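Local coordinates for pectate lyase (Bacillus, PDB 3VMV), which probably cleaves polygalacturonate by beta-elimination, as a secreted polysaccharide lyase of family 1 built on a parallel beta-helix, at residues Y24-T27 and G28-Q32; Q311-S314 and S315-H319. All coordinates share one frame; numbering follows the deposited sequence.

How the interactions relate
Interaction 1 (24-27 with 28-32) is the junction between the first strand of the beta-helix, 21-25, and helix 28-40, whereas interaction 2 (311-314 with 315-319) lies wholly within the late helix 309-319. The two are far apart, with centres about 33 Å and nearest atoms about 20 Å from each other, and share no element. Each is partly buried, with apolar side chains (A25 and I31; A312 and V316) on the buried side and polar ones at the surface. The polar chemistry differs: neutral hydroxyl and amide groups bind backbone N-H groups where interaction 1 starts a helix, while interaction 2 adds a lysine-glutamate salt bridge to a helix already formed.

Interaction 1: residues Y24-T27 and G28-Q32; sequences YAST and GAQIQ
The side-chain amide of Q30 meets S26 through its carbonyl end rather than through a face: OE1 accepts from S26 N at 2.9 Å, with the donor nearly in line with the C=O bond (165°). A25 CA also lies close to this oxygen, 3.3 Å from Q30 OE1, and a water joins Q30 OE1 to S26 OG. The Y24 ring takes no part in the turn and meets the ring of Y51, with the planes at about 35°. Q30 reaches back past the turn because its chain is extended beyond CG, passing T27 with CG 3.5 Å from T27 OG1.

T27 is the N-cap of helix 28-40. Its OG1, held between backbone N and carbonyl carbon (chi1 66°), accepts from Q30 N at 3.1 Å, while T27 O takes I31 N, also at 3.1 Å, as the first turn begins. On the buried side, A25 CB packs 3.7 Å from I31 CG1, and both side chains rest on strand 48-52.

Q30 is thus used at both ends: its backbone N-H is satisfied by the cap, and its amide oxygen holds the N-H of the residue before the cap, tying the turn from strand to helix together through uncharged groups.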
loop_
_atom_site.group_PDB
_atom_site.type_symbol
_atom_site.label_atom_id
_atom_site.label_comp_id
_atom_site.label_asym_id
_atom_site.label_seq_id
_atom_site.Cartn_x
_atom_site.Cartn_y
_atom_site.Cartn_z
ATOM N N TYR A 24 -13.380 -18.327 9.868
ATOM C CA TYR A 24 -12.610 -18.768 8.735
ATOM C C TYR A 24 -13.472 -18.710 7.486
ATOM O O TYR A 24 -14.590 -19.258 7.459
ATOM C CB TYR A 24 -12.115 -20.175 8.939
ATOM C CG TYR A 24 -10.953 -20.313 9.919
ATOM C CD1 TYR A 24 -11.169 -20.263 11.298
ATOM C CD2 TYR A 24 -9.674 -20.528 9.449
ATOM C CE1 TYR A 24 -10.089 -20.407 12.191
ATOM C CE2 TYR A 24 -8.617 -20.698 10.311
ATOM C CZ TYR A 24 -8.828 -20.619 11.674
ATOM O OH TYR A 24 -7.742 -20.786 12.511
ATOM N N ALA A 25 -12.926 -18.110 6.433
ATOM C CA ALA A 25 -13.696 -17.959 5.204
ATOM C C ALA A 25 -12.875 -18.398 4.015
ATOM O O ALA A 25 -11.669 -18.176 3.968
ATOM C CB ALA A 25 -14.071 -16.487 5.017
ATOM N N SER A 26 -13.526 -18.979 3.028
ATOM C CA SER A 26 -12.818 -19.402 1.831
ATOM C C SER A 26 -13.497 -18.913 0.570
ATOM O O SER A 26 -13.105 -19.293 -0.518
ATOM C CB SER A 26 -12.671 -20.926 1.787
ATOM O OG SER A 26 -13.932 -21.536 1.998
ATOM N N THR A 27 -14.508 -18.061 0.712
ATOM C CA THR A 27 -15.119 -17.433 -0.479
ATOM C C THR A 27 -15.427 -15.976 -0.163
ATOM O O THR A 27 -15.543 -15.582 1.016
ATOM C CB THR A 27 -16.464 -18.106 -0.878
ATOM O OG1 THR A 27 -17.437 -17.858 0.158
ATOM C CG2 THR A 27 -16.288 -19.634 -1.122
ATOM N N GLY A 28 -15.572 -15.158 -1.205
ATOM C CA GLY A 28 -15.905 -13.764 -0.991
ATOM C C GLY A 28 -17.282 -13.618 -0.375
ATOM O O GLY A 28 -17.515 -12.698 0.415
ATOM N N ALA A 29 -18.188 -14.519 -0.729
ATOM C CA ALA A 29 -19.516 -14.503 -0.111
ATOM C C ALA A 29 -19.427 -14.655 1.405
ATOM O O ALA A 29 -20.085 -13.920 2.135
ATOM C CB ALA A 29 -20.425 -15.534 -0.740
ATOM N N GLN A 30 -18.570 -15.555 1.890
ATOM C CA GLN A 30 -18.432 -15.689 3.341
ATOM C C GLN A 30 -17.847 -14.430 3.942
ATOM O O GLN A 30 -18.327 -13.945 4.951
ATOM C CB GLN A 30 -17.554 -16.881 3.712
ATOM C CG GLN A 30 -18.246 -18.207 3.512
ATOM C CD GLN A 30 -17.441 -19.342 4.086
ATOM O OE1 GLN A 30 -16.271 -19.455 3.787
ATOM N NE2 GLN A 30 -18.062 -20.189 4.902
ATOM N N ILE A 31 -16.800 -13.887 3.320
ATOM C CA ILE A 31 -16.205 -12.674 3.852
ATOM C C ILE A 31 -17.210 -11.523 3.876
ATOM O O ILE A 31 -17.359 -10.834 4.891
ATOM C CB ILE A 31 -14.963 -12.227 3.027
ATOM C CG1 ILE A 31 -13.886 -13.317 3.107
ATOM C CG2 ILE A 31 -14.398 -10.956 3.588
ATOM C CD1 ILE A 31 -12.667 -13.008 2.228
ATOM N N GLN A 32 -17.884 -11.299 2.750
ATOM C CA GLN A 32 -18.821 -10.167 2.680
ATOM C C GLN A 32 -19.977 -10.336 3.690
ATOM O O GLN A 32 -20.403 -9.367 4.346
ATOM C CB GLN A 32 -19.362 -9.989 1.253
ATOM C CG GLN A 32 -20.033 -8.617 1.034
ATOM C CD GLN A 32 -18.996 -7.523 1.154
ATOM O OE1 GLN A 32 -18.102 -7.452 0.326
ATOM N NE2 GLN A 32 -19.108 -6.677 2.176
HETATM O O HOH W 1 -16.320 -22.686 3.198
#

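Interaction 2: residues Q311-S314 and S315-H319; sequences QAKS and SVEQH
K313 and E317, one helical turn apart, form the ionic part of the contact. K313 NZ donates to E317 OE2 in a salt bridge of 2.8 Å, approaching on the syn side but 32° out of the carboxylate plane. The lysine chain runs out straight and then bends at its last torsion (chi4 -76°), which turns the ammonium toward the glutamate. A water accepts from K313 NZ and donates to E317 OE1, linking the ammonium to the other carboxylate oxygen as well. With a methionine in place of K313, E317 would probably be left without its positive mate, and its carboxylate would be freer to turn.

Among the neutral polar groups, Q311 O receives two protein donors. S315 N makes the regular helical bond at 3.0 Å, and S314 OG donates to Q311 O at 2.8 Å, well off the carbonyl plane (32°). A water donating to Q311 O also bonds S315 OG, a hydroxyl with a further partner in Q307. The side-chain oxygen of Q311 accepts from S308 N.

Backbone bonds carry the helix onward: V316 N to A312 O at 2.8 Å, E317 N to K313 O at 3.0 Å and Q318 N to S314 O at 3.1 Å.

A312 and V316 are the buried residues. The V316 side chain touches H198 and Y222, while A312 rests on N220; helix 309-319 thereby packs along the outside of the beta-helix, with S315 and H319 against W169.

The chemistry is that of an amphipathic surface helix. Opposite charges one turn apart probably offset each other and are likely to favour the helix, and the S314 hydroxyl, turned back onto Q311 O, gives its proton to its own helix.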
loop_
_atom_site.group_PDB
_atom_site.type_symbol
_atom_site.label_atom_id
_atom_site.label_comp_id
_atom_site.label_asym_id
_atom_site.label_seq_id
_atom_site.Cartn_x
_atom_site.Cartn_y
_atom_site.Cartn_z
ATOM N N GLN A 311 21.398 -4.312 5.149
ATOM C CA GLN A 311 20.746 -5.256 6.045
ATOM C C GLN A 311 19.288 -5.367 5.667
ATOM O O GLN A 311 18.715 -6.469 5.685
ATOM C CB GLN A 311 20.841 -4.734 7.474
ATOM C CG GLN A 311 22.242 -4.864 8.071
ATOM C CD GLN A 311 22.462 -3.953 9.293
ATOM O OE1 GLN A 311 21.606 -3.132 9.670
ATOM N NE2 GLN A 311 23.635 -4.090 9.908
ATOM N N ALA A 312 18.672 -4.242 5.335
ATOM C CA ALA A 312 17.283 -4.298 4.919
ATOM C C ALA A 312 17.080 -5.117 3.657
ATOM O O ALA A 312 16.106 -5.874 3.556
ATOM C CB ALA A 312 16.736 -2.898 4.745
ATOM N N LYS A 313 17.981 -4.957 2.693
ATOM C CA LYS A 313 17.843 -5.734 1.461
ATOM C C LYS A 313 17.768 -7.230 1.796
ATOM O O LYS A 313 16.887 -7.930 1.293
ATOM C CB LYS A 313 19.013 -5.420 0.543
ATOM C CG LYS A 313 19.100 -6.339 -0.686
ATOM C CD LYS A 313 20.410 -6.067 -1.381
ATOM C CE LYS A 313 20.530 -6.848 -2.697
ATOM N NZ LYS A 313 20.839 -8.272 -2.402
ATOM N N SER A 314 18.677 -7.717 2.636
ATOM C CA SER A 314 18.638 -9.137 2.987
ATOM C C SER A 314 17.396 -9.529 3.801
ATOM O O SER A 314 16.812 -10.596 3.573
ATOM C CB SER A 314 19.916 -9.524 3.712
ATOM O OG SER A 314 20.090 -8.745 4.869
ATOM N N SER A 315 16.949 -8.662 4.706
ATOM C CA SER A 315 15.738 -8.968 5.486
ATOM C C SER A 315 14.510 -9.055 4.594
ATOM O O SER A 315 13.673 -9.942 4.793
ATOM C CB SER A 315 15.515 -7.938 6.590
ATOM O OG SER A 315 16.531 -8.086 7.590
ATOM N N VAL A 316 14.397 -8.141 3.644
ATOM C CA VAL A 316 13.256 -8.127 2.723
ATOM C C VAL A 316 13.297 -9.374 1.852
ATOM O O VAL A 316 12.260 -10.028 1.659
ATOM C CB VAL A 316 13.293 -6.856 1.878
ATOM C CG1 VAL A 316 12.231 -6.932 0.736
ATOM C CG2 VAL A 316 12.977 -5.641 2.781
ATOM N N GLU A 317 14.484 -9.731 1.351
ATOM C CA GLU A 317 14.584 -10.934 0.543
ATOM C C GLU A 317 14.047 -12.158 1.303
ATOM O O GLU A 317 13.386 -13.049 0.729
ATOM C CB GLU A 317 16.047 -11.175 0.124
ATOM C CG GLU A 317 16.535 -10.191 -0.916
ATOM C CD GLU A 317 18.057 -10.232 -1.120
ATOM O OE1 GLU A 317 18.803 -10.684 -0.220
ATOM O OE2 GLU A 317 18.514 -9.796 -2.185
ATOM N N GLN A 318 14.355 -12.217 2.591
ATOM C CA GLN A 318 14.062 -13.410 3.376
ATOM C C GLN A 318 12.703 -13.419 3.988
ATOM O O GLN A 318 12.112 -14.529 4.155
ATOM C CB GLN A 318 15.115 -13.587 4.463
ATOM C CG GLN A 318 16.502 -13.753 3.849
ATOM C CD GLN A 318 17.592 -13.742 4.885
ATOM O OE1 GLN A 318 18.628 -13.101 4.700
ATOM N NE2 GLN A 318 17.375 -14.470 5.981
ATOM N N HIS A 319 12.174 -12.255 4.340
ATOM C CA HIS A 319 11.021 -12.256 5.228
ATOM C C HIS A 319 9.811 -11.483 4.736
ATOM O O HIS A 319 8.762 -11.469 5.422
ATOM C CB HIS A 319 11.399 -11.751 6.615
ATOM C CG HIS A 319 12.506 -12.519 7.249
ATOM N ND1 HIS A 319 12.376 -13.833 7.645
ATOM C CD2 HIS A 319 13.780 -12.157 7.537
ATOM C CE1 HIS A 319 13.519 -14.242 8.169
ATOM N NE2 HIS A 319 14.385 -13.245 8.116
HETATM O O HOH W 2 19.664 -8.203 7.759
HETATM O O HOH W 3 21.647 -9.280 0.121
#